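Local coordinates for N-alpha-acetyltransferase 35, NatC auxiliary subunit (Saccharomyces cerevisiae, PDB 6YGA), which serves as the auxiliary subunit of the yeast NatC N-terminal acetyltransferase, which acetylates the N-terminal methionine of the L-A virus Gag protein, at residues V307-L312 against Y323-F328; Q649-G654 against L666-S671; L345-D350 against E397-C402. All blocks are in the same frame, centred on the assembly; numbering follows the deposited sequence.

The three contacts fall within the TPR-like helical part of the chain, and helix 319-328 ties them together. In contact 1 that helix supplies one side of the interface. It also lies against both of the others: Phe325 and Phe328 reach Val667 and Ser671 of contact 2, while Tyr323 and Ala326 meet Trp398 and Tyr399 of contact 3. Contact 3 is the buried one, an aromatic pair. Contact 1 is partly buried and sets a ring edge against one backbone carbonyl. Contact 2, farthest from the chain centre, joins aliphatic and polar side chains beside solvent-exposed residues. Contacts 2 and 3 do not touch.

Contact 1 (V307-L312 against Y323-F328); sequences VKTILL and YQFAKF
The ring of Phe325 meets helix 298-311 with its edge: Thr309 O lies close to the ring plane, 3.2 Å from Phe325 CZ and 3.3 Å from Phe325 CE2. Two neighbours come in obliquely and from the same side of that plane, Ile310 O at 4.1 Å from Phe325 CZ and Leu312 CB at 4.2 Å from Phe325 CE2. Val667, on the way to a later helix, touches the ring from the other side of the plane, and Phe329 adds a second phenyl ring nearly parallel to that of Phe325.

Phe325 does the reaching here. With CG anti to the backbone N (chi1 179°), the ring projects from helix 319-328 straight at the last turn of helix 298-311, across backbones whose nearest CA atoms, those of Leu312 and Phe325, are 8.8 Å apart. The side chains opposite do less: Thr309 CG2 only skirts the ring, 4.3 Å from Phe325 CE2, and Thr309 OG1 is turned back to Asn305 O in its own helix. The two helices are consecutive in the chain and run roughly opposite ways, a helical hairpin in the TPR-like region, and Ile310 and Leu311 carry the packing on to helix 337-347.

Thr309 O already accepts a backbone bond from Leu312 N, of 3.2 Å. The weakly positive C-H rim of the phenyl ring probably gives this carbonyl a further favourable electrostatic neighbour, so polar backbone at a helix end can be packed against an aromatic side chain.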
loop_
_atom_site.group_PDB
_atom_site.type_symbol
_atom_site.label_atom_id
_atom_site.label_comp_id
_atom_site.label_asym_id
_atom_site.label_seq_id
_atom_site.Cartn_x
_atom_site.Cartn_y
_atom_site.Cartn_z
ATOM N N VAL B 307 -10.905 16.246 0.191
ATOM C CA VAL B 307 -10.615 17.073 1.357
ATOM C C VAL B 307 -11.905 17.633 1.947
ATOM O O VAL B 307 -12.065 17.699 3.171
ATOM C CB VAL B 307 -9.622 18.189 0.985
ATOM C CG1 VAL B 307 -9.493 19.200 2.117
ATOM C CG2 VAL B 307 -8.259 17.594 0.648
ATOM N N LYS B 308 -12.848 18.034 1.088
ATOM C CA LYS B 308 -14.141 18.507 1.576
ATOM C C LYS B 308 -14.844 17.437 2.402
ATOM O O LYS B 308 -15.503 17.745 3.401
ATOM C CB LYS B 308 -15.024 18.945 0.407
ATOM C CG LYS B 308 -14.609 20.265 -0.224
ATOM C CD LYS B 308 -15.480 20.616 -1.421
ATOM C CE LYS B 308 -16.918 20.863 -1.004
ATOM N NZ LYS B 308 -17.783 21.228 -2.164
ATOM N N THR B 309 -14.710 16.171 2.000
ATOM C CA THR B 309 -15.311 15.087 2.768
ATOM C C THR B 309 -14.662 14.962 4.142
ATOM O O THR B 309 -15.334 14.640 5.127
ATOM C CB THR B 309 -15.201 13.773 1.992
ATOM O OG1 THR B 309 -15.786 13.940 0.696
ATOM C CG2 THR B 309 -15.934 12.651 2.718
ATOM N N ILE B 310 -13.355 15.229 4.225
ATOM C CA ILE B 310 -12.646 15.132 5.499
ATOM C C ILE B 310 -13.209 16.128 6.503
ATOM O O ILE B 310 -13.421 15.799 7.676
ATOM C CB ILE B 310 -11.136 15.346 5.283
ATOM C CG1 ILE B 310 -10.567 14.246 4.388
ATOM C CG2 ILE B 310 -10.400 15.421 6.619
ATOM C CD1 ILE B 310 -10.949 12.851 4.817
ATOM N N LEU B 311 -13.464 17.359 6.058
ATOM C CA LEU B 311 -13.936 18.406 6.958
ATOM C C LEU B 311 -15.332 18.134 7.504
ATOM O O LEU B 311 -15.731 18.776 8.480
ATOM C CB LEU B 311 -13.917 19.755 6.237
ATOM C CG LEU B 311 -12.613 20.071 5.504
ATOM C CD1 LEU B 311 -12.745 21.343 4.678
ATOM C CD2 LEU B 311 -11.459 20.177 6.492
ATOM N N LEU B 312 -16.083 17.207 6.900
ATOM C CA LEU B 312 -17.446 16.945 7.358
ATOM C C LEU B 312 -17.468 16.325 8.747
ATOM O O LEU B 312 -18.454 16.484 9.478
ATOM C CB LEU B 312 -18.175 16.028 6.375
ATOM C CG LEU B 312 -18.489 16.566 4.977
ATOM C CD1 LEU B 312 -19.106 15.479 4.103
ATOM C CD2 LEU B 312 -19.407 17.774 5.063
ATOM N N TYR B 323 -17.906 7.205 14.167
ATOM C CA TYR B 323 -17.647 5.800 13.870
ATOM C C TYR B 323 -18.109 5.445 12.461
ATOM O O TYR B 323 -17.363 4.834 11.685
ATOM C CB TYR B 323 -18.335 4.925 14.922
ATOM C CG TYR B 323 -18.235 3.431 14.706
ATOM C CD1 TYR B 323 -17.152 2.706 15.189
ATOM C CD2 TYR B 323 -19.241 2.741 14.046
ATOM C CE1 TYR B 323 -17.067 1.336 15.001
ATOM C CE2 TYR B 323 -19.167 1.376 13.854
ATOM C CZ TYR B 323 -18.080 0.678 14.333
ATOM O OH TYR B 323 -18.010 -0.682 14.137
ATOM N N GLN B 324 -19.332 5.843 12.104
ATOM C CA GLN B 324 -19.844 5.565 10.764
ATOM C C GLN B 324 -19.139 6.400 9.703
ATOM O O GLN B 324 -19.032 5.967 8.548
ATOM C CB GLN B 324 -21.353 5.803 10.719
ATOM C CG GLN B 324 -22.160 4.840 11.583
ATOM C CD GLN B 324 -22.352 3.477 10.935
ATOM O OE1 GLN B 324 -21.409 2.884 10.409
ATOM N NE2 GLN B 324 -23.582 2.976 10.968
ATOM N N PHE B 325 -18.657 7.593 10.062
ATOM C CA PHE B 325 -17.843 8.355 9.122
ATOM C C PHE B 325 -16.561 7.605 8.791
ATOM O O PHE B 325 -16.164 7.522 7.623
ATOM C CB PHE B 325 -17.526 9.742 9.685
ATOM C CG PHE B 325 -16.672 10.589 8.771
ATOM C CD1 PHE B 325 -15.286 10.528 8.837
ATOM C CD2 PHE B 325 -17.254 11.447 7.851
ATOM C CE1 PHE B 325 -14.500 11.299 8.000
ATOM C CE2 PHE B 325 -16.472 12.224 7.013
ATOM C CZ PHE B 325 -15.095 12.148 7.087
ATOM N N ALA B 326 -15.903 7.041 9.806
ATOM C CA ALA B 326 -14.696 6.262 9.558
ATOM C C ALA B 326 -14.994 4.994 8.768
ATOM O O ALA B 326 -14.137 4.520 8.017
ATOM C CB ALA B 326 -14.011 5.910 10.877
ATOM N N LYS B 327 -16.193 4.430 8.922
ATOM C CA LYS B 327 -16.501 3.178 8.240
ATOM C C LYS B 327 -16.775 3.390 6.759
ATOM O O LYS B 327 -16.608 2.458 5.965
ATOM C CB LYS B 327 -17.699 2.493 8.899
ATOM C CG LYS B 327 -17.391 1.883 10.253
ATOM C CD LYS B 327 -16.923 0.438 10.131
ATOM C CE LYS B 327 -18.070 -0.479 9.723
ATOM N NZ LYS B 327 -17.680 -1.918 9.689
ATOM N N PHE B 328 -17.185 4.598 6.363
ATOM C CA PHE B 328 -17.678 4.830 5.015
ATOM C C PHE B 328 -16.906 5.867 4.209
ATOM O O PHE B 328 -16.987 5.831 2.977
ATOM C CB PHE B 328 -19.154 5.261 5.054
ATOM C CG PHE B 328 -20.112 4.138 5.341
ATOM C CD1 PHE B 328 -20.558 3.313 4.320
ATOM C CD2 PHE B 328 -20.578 3.912 6.628
ATOM C CE1 PHE B 328 -21.446 2.280 4.575
ATOM C CE2 PHE B 328 -21.466 2.879 6.891
ATOM C CZ PHE B 328 -21.901 2.063 5.862
#

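Contact 2 (Q649-G654 against L666-S671); sequences QGIKGG and LVQELS
A helical hairpin in the TPR-like region is closed here: the end of helix 619-653 packs beside the start of helix 668-701, the two running in opposite directions and joined by a connector without helix or strand. Ile651 faces across from the first helix, and Ser671 points back toward it from the second. The CG2 branch of Ile651, anti to the backbone N, settles between two side chains one turn apart, 3.8 Å from Gln668 CG and 3.5 Å from Ser671 OG. The other branch extends past it, putting Ile651 CD1 4.0 Å from Ser671 CB. Farther along the same later helix, Leu672 and Tyr675 also touch Ile651.

Gln668 passes Ile651 in the opposite sense. Its chain is extended, with chi1 at -176°, and runs over the last helical turn, so that the amide ends beside Lys652, NE2 lying 3.6 Å from Lys652 CA. Gly654, with a positive phi of 103°, leaves the first helix, and Val667 occupies the N-cap position of the second. On another side of the second helix, Phe328 of helix 319-328 packs on Val667 and Ser671. The hydroxyl of Ser671 turns back into its own first turn, where Ser671 OG lies 2.9 Å from Gln668 O and 3.2 Å from Val667 O, two acceptors within reach of one proton.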
loop_
_atom_site.group_PDB
_atom_site.type_symbol
_atom_site.label_atom_id
_atom_site.label_comp_id
_atom_site.label_asym_id
_atom_site.label_seq_id
_atom_site.Cartn_x
_atom_site.Cartn_y
_atom_site.Cartn_z
ATOM N N GLN B 649 -34.151 2.779 3.890
ATOM C CA GLN B 649 -35.213 3.674 4.343
ATOM C C GLN B 649 -34.829 4.359 5.650
ATOM O O GLN B 649 -35.033 5.567 5.817
ATOM C CB GLN B 649 -36.527 2.907 4.515
ATOM C CG GLN B 649 -36.948 2.064 3.321
ATOM C CD GLN B 649 -37.205 2.879 2.070
ATOM O OE1 GLN B 649 -37.398 4.093 2.128
ATOM N NE2 GLN B 649 -37.210 2.207 0.925
ATOM N N GLY B 650 -34.269 3.594 6.592
ATOM C CA GLY B 650 -33.866 4.179 7.859
ATOM C C GLY B 650 -32.791 5.233 7.695
ATOM O O GLY B 650 -32.816 6.270 8.362
ATOM N N ILE B 651 -31.838 4.986 6.793
ATOM C CA ILE B 651 -30.797 5.971 6.514
ATOM C C ILE B 651 -31.406 7.244 5.939
ATOM O O ILE B 651 -31.030 8.358 6.324
ATOM C CB ILE B 651 -29.734 5.372 5.573
ATOM C CG1 ILE B 651 -28.988 4.230 6.263
ATOM C CG2 ILE B 651 -28.748 6.433 5.128
ATOM C CD1 ILE B 651 -27.999 3.525 5.360
ATOM N N LYS B 652 -32.363 7.107 5.018
ATOM C CA LYS B 652 -32.985 8.295 4.439
ATOM C C LYS B 652 -33.844 9.027 5.462
ATOM O O LYS B 652 -33.896 10.262 5.466
ATOM C CB LYS B 652 -33.825 7.918 3.220
ATOM C CG LYS B 652 -33.063 7.205 2.121
ATOM C CD LYS B 652 -34.005 6.744 1.023
ATOM C CE LYS B 652 -33.293 5.863 0.015
ATOM N NZ LYS B 652 -34.230 5.394 -1.040
ATOM N N GLY B 653 -34.533 8.286 6.332
ATOM C CA GLY B 653 -35.441 8.916 7.274
ATOM C C GLY B 653 -34.740 9.654 8.396
ATOM O O GLY B 653 -35.273 10.636 8.924
ATOM N N GLY B 654 -33.549 9.204 8.777
ATOM C CA GLY B 654 -32.826 9.798 9.884
ATOM C C GLY B 654 -32.910 8.953 11.142
ATOM O O GLY B 654 -33.531 7.887 11.185
ATOM N N LEU B 666 -23.459 11.995 8.512
ATOM C CA LEU B 666 -22.341 12.623 7.820
ATOM C C LEU B 666 -21.961 11.904 6.532
ATOM O O LEU B 666 -21.306 12.505 5.676
ATOM C CB LEU B 666 -21.122 12.697 8.743
ATOM C CG LEU B 666 -21.326 13.374 10.099
ATOM C CD1 LEU B 666 -19.998 13.507 10.830
ATOM C CD2 LEU B 666 -21.997 14.731 9.935
ATOM N N VAL B 667 -22.353 10.641 6.372
ATOM C CA VAL B 667 -21.977 9.867 5.194
ATOM C C VAL B 667 -23.225 9.250 4.575
ATOM O O VAL B 667 -23.211 8.091 4.144
ATOM C CB VAL B 667 -20.944 8.784 5.554
ATOM C CG1 VAL B 667 -19.590 9.417 5.823
ATOM C CG2 VAL B 667 -21.411 7.990 6.767
ATOM N N GLN B 668 -24.309 10.026 4.515
ATOM C CA GLN B 668 -25.595 9.471 4.103
ATOM C C GLN B 668 -25.541 8.950 2.672
ATOM O O GLN B 668 -25.967 7.823 2.396
ATOM C CB GLN B 668 -26.695 10.524 4.260
ATOM C CG GLN B 668 -28.092 10.007 3.950
ATOM C CD GLN B 668 -29.141 11.097 4.008
ATOM O OE1 GLN B 668 -28.819 12.280 4.114
ATOM N NE2 GLN B 668 -30.408 10.703 3.939
ATOM N N GLU B 669 -25.007 9.753 1.747
ATOM C CA GLU B 669 -24.929 9.324 0.355
ATOM C C GLU B 669 -24.031 8.098 0.196
ATOM O O GLU B 669 -24.376 7.157 -0.530
ATOM C CB GLU B 669 -24.428 10.471 -0.526
ATOM C CG GLU B 669 -25.231 11.767 -0.442
ATOM C CD GLU B 669 -24.630 12.772 0.525
ATOM O OE1 GLU B 669 -24.276 12.377 1.656
ATOM O OE2 GLU B 669 -24.505 13.958 0.153
ATOM N N LEU B 670 -22.877 8.088 0.869
ATOM C CA LEU B 670 -21.942 6.975 0.718
ATOM C C LEU B 670 -22.513 5.685 1.295
ATOM O O LEU B 670 -22.302 4.604 0.732
ATOM C CB LEU B 670 -20.601 7.312 1.375
ATOM C CG LEU B 670 -19.767 8.418 0.715
ATOM C CD1 LEU B 670 -18.704 8.964 1.663
ATOM C CD2 LEU B 670 -19.123 7.920 -0.568
ATOM N N SER B 671 -23.241 5.771 2.410
ATOM C CA SER B 671 -23.821 4.562 2.986
ATOM C C SER B 671 -24.944 4.022 2.109
ATOM O O SER B 671 -25.102 2.803 1.975
ATOM C CB SER B 671 -24.315 4.828 4.410
ATOM O OG SER B 671 -25.358 5.786 4.426
#

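Contact 3 (L345-D350 against E397-C402)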
loop_
_atom_site.group_PDB
_atom_site.type_symbol
_atom_site.label_atom_id
_atom_site.label_comp_id
_atom_site.label_asym_id
_atom_site.label_seq_id
_atom_site.Cartn_x
_atom_site.Cartn_y
_atom_site.Cartn_z
ATOM N N LEU B 345 -4.952 13.689 11.241
ATOM C CA LEU B 345 -4.424 14.914 11.837
ATOM C C LEU B 345 -5.536 15.906 12.151
ATOM O O LEU B 345 -5.458 16.628 13.151
ATOM C CB LEU B 345 -3.392 15.547 10.906
ATOM C CG LEU B 345 -2.190 14.654 10.606
ATOM C CD1 LEU B 345 -1.278 15.292 9.569
ATOM C CD2 LEU B 345 -1.437 14.370 11.895
ATOM N N PHE B 346 -6.567 15.956 11.307
ATOM C CA PHE B 346 -7.733 16.793 11.562
ATOM C C PHE B 346 -8.613 16.213 12.662
ATOM O O PHE B 346 -9.249 16.966 13.408
ATOM C CB PHE B 346 -8.533 16.954 10.267
ATOM C CG PHE B 346 -9.694 17.900 10.374
ATOM C CD1 PHE B 346 -9.512 19.258 10.185
ATOM C CD2 PHE B 346 -10.970 17.430 10.636
ATOM C CE1 PHE B 346 -10.574 20.134 10.274
ATOM C CE2 PHE B 346 -12.038 18.300 10.726
ATOM C CZ PHE B 346 -11.839 19.656 10.544
ATOM N N PHE B 347 -8.650 14.885 12.780
ATOM C CA PHE B 347 -9.498 14.223 13.766
ATOM C C PHE B 347 -8.835 14.198 15.140
ATOM O O PHE B 347 -9.494 14.457 16.153
ATOM C CB PHE B 347 -9.819 12.805 13.286
ATOM C CG PHE B 347 -10.883 12.110 14.082
ATOM C CD1 PHE B 347 -12.201 12.532 14.024
ATOM C CD2 PHE B 347 -10.570 11.009 14.862
ATOM C CE1 PHE B 347 -13.184 11.881 14.751
ATOM C CE2 PHE B 347 -11.548 10.356 15.588
ATOM C CZ PHE B 347 -12.856 10.792 15.531
ATOM N N ILE B 348 -7.541 13.896 15.187
ATOM C CA ILE B 348 -6.762 13.849 16.419
ATOM C C ILE B 348 -5.815 15.039 16.383
ATOM O O ILE B 348 -4.854 15.051 15.603
ATOM C CB ILE B 348 -5.997 12.527 16.551
ATOM C CG1 ILE B 348 -6.961 11.349 16.394
ATOM C CG2 ILE B 348 -5.259 12.458 17.876
ATOM C CD1 ILE B 348 -6.285 9.997 16.397
ATOM N N ARG B 349 -6.069 16.033 17.232
ATOM C CA ARG B 349 -5.518 17.366 17.051
ATOM C C ARG B 349 -4.338 17.631 17.990
ATOM O O ARG B 349 -3.899 16.766 18.752
ATOM C CB ARG B 349 -6.623 18.406 17.232
ATOM C CG ARG B 349 -7.714 18.293 16.181
ATOM C CD ARG B 349 -8.708 19.433 16.252
ATOM N NE ARG B 349 -9.662 19.345 15.152
ATOM C CZ ARG B 349 -10.681 20.177 14.966
ATOM N NH1 ARG B 349 -10.896 21.178 15.810
ATOM N NH2 ARG B 349 -11.489 20.006 13.929
ATOM N N ASP B 350 -3.824 18.865 17.925
ATOM C CA ASP B 350 -2.572 19.201 18.599
ATOM C C ASP B 350 -2.703 19.122 20.114
ATOM O O ASP B 350 -1.805 18.613 20.794
ATOM C CB ASP B 350 -2.113 20.599 18.186
ATOM C CG ASP B 350 -1.594 20.648 16.768
ATOM O OD1 ASP B 350 -1.007 19.645 16.313
ATOM O OD2 ASP B 350 -1.771 21.695 16.111
ATOM N N GLU B 397 -6.189 4.281 17.233
ATOM C CA GLU B 397 -5.500 3.557 16.168
ATOM C C GLU B 397 -6.488 2.907 15.210
ATOM O O GLU B 397 -6.208 2.796 14.011
ATOM C CB GLU B 397 -4.558 2.506 16.755
ATOM C CG GLU B 397 -3.326 3.092 17.430
ATOM C CD GLU B 397 -2.468 2.040 18.102
ATOM O OE1 GLU B 397 -2.779 0.838 17.972
ATOM O OE2 GLU B 397 -1.480 2.419 18.764
ATOM N N TRP B 398 -7.648 2.480 15.715
ATOM C CA TRP B 398 -8.674 1.926 14.838
ATOM C C TRP B 398 -9.170 2.973 13.848
ATOM O O TRP B 398 -9.367 2.675 12.664
ATOM C CB TRP B 398 -9.831 1.367 15.670
ATOM C CG TRP B 398 -10.953 0.817 14.843
ATOM C CD1 TRP B 398 -11.108 -0.473 14.422
ATOM C CD2 TRP B 398 -12.073 1.545 14.326
ATOM N NE1 TRP B 398 -12.257 -0.593 13.678
ATOM C CE2 TRP B 398 -12.868 0.630 13.604
ATOM C CE3 TRP B 398 -12.484 2.879 14.406
ATOM C CZ2 TRP B 398 -14.049 1.010 12.965
ATOM C CZ3 TRP B 398 -13.657 3.254 13.770
ATOM C CH2 TRP B 398 -14.424 2.323 13.059
ATOM N N TYR B 399 -9.376 4.208 14.311
ATOM C CA TYR B 399 -9.808 5.276 13.412
ATOM C C TYR B 399 -8.741 5.577 12.370
ATOM O O TYR B 399 -9.044 5.763 11.186
ATOM C CB TYR B 399 -10.140 6.539 14.208
ATOM C CG TYR B 399 -11.536 6.574 14.787
ATOM C CD1 TYR B 399 -12.601 7.077 14.048
ATOM C CD2 TYR B 399 -11.788 6.118 16.074
ATOM C CE1 TYR B 399 -13.878 7.114 14.569
ATOM C CE2 TYR B 399 -13.064 6.151 16.606
ATOM C CZ TYR B 399 -14.105 6.651 15.847
ATOM O OH TYR B 399 -15.379 6.692 16.364
ATOM N N GLN B 400 -7.478 5.640 12.801
ATOM C CA GLN B 400 -6.392 5.976 11.889
ATOM C C GLN B 400 -6.225 4.913 10.810
ATOM O O GLN B 400 -5.899 5.232 9.661
ATOM C CB GLN B 400 -5.092 6.165 12.676
ATOM C CG GLN B 400 -3.904 6.592 11.832
ATOM C CD GLN B 400 -2.828 7.291 12.645
ATOM O OE1 GLN B 400 -3.111 7.918 13.668
ATOM N NE2 GLN B 400 -1.585 7.187 12.190
ATOM N N ASN B 401 -6.457 3.645 11.156
ATOM C CA ASN B 401 -6.344 2.576 10.171
ATOM C C ASN B 401 -7.367 2.717 9.049
ATOM O O ASN B 401 -7.133 2.210 7.946
ATOM C CB ASN B 401 -6.489 1.217 10.858
ATOM C CG ASN B 401 -6.271 0.061 9.910
ATOM O OD1 ASN B 401 -5.152 -0.186 9.461
ATOM N ND2 ASN B 401 -7.339 -0.661 9.605
ATOM N N CYS B 402 -8.481 3.414 9.296
ATOM C CA CYS B 402 -9.512 3.547 8.272
ATOM C C CYS B 402 -9.036 4.357 7.074
ATOM O O CYS B 402 -9.527 4.148 5.960
ATOM C CB CYS B 402 -10.770 4.185 8.858
ATOM S SG CYS B 402 -11.617 3.149 10.059
#
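Phe347 and Tyr399 make up the tight part of this contact, an offset stack with ring centroids 5.0 Å apart and planes inclined by 30°. Phe347 CE2 lies over one face of the tyrosine, toward its rim, 3.8 Å from Tyr399 CD1. Trp398 covers the opposite face with CZ3 above the ring centre, and Tyr323 in turn lies almost parallel to Trp398. The phenol is held at its far end as well, since Tyr399 OH bonds to His367 and Thr322, which should limit any tilting of the ring.

The other side is looser. Ile348 and Gln400, both partly exposed, come no nearer than 4.7 Å, between Ile348 CD1 and Gln400 OE1. From Ile348 on, the chain has left helix 337-347, and Arg349 folds back on its end: Arg349 NE donates a nearly straight bond (172°) to Phe346 O, 3.0 Å long, while Arg349 NH2 sits above the Phe346 ring.

Helices 337-347 and 386-402 are not neighbours in sequence, and helix 319-328 lies against both rings. Aromatic side chains packed between helices that are separated in sequence are consistent with the stacked-helix architecture of a TPR-like domain.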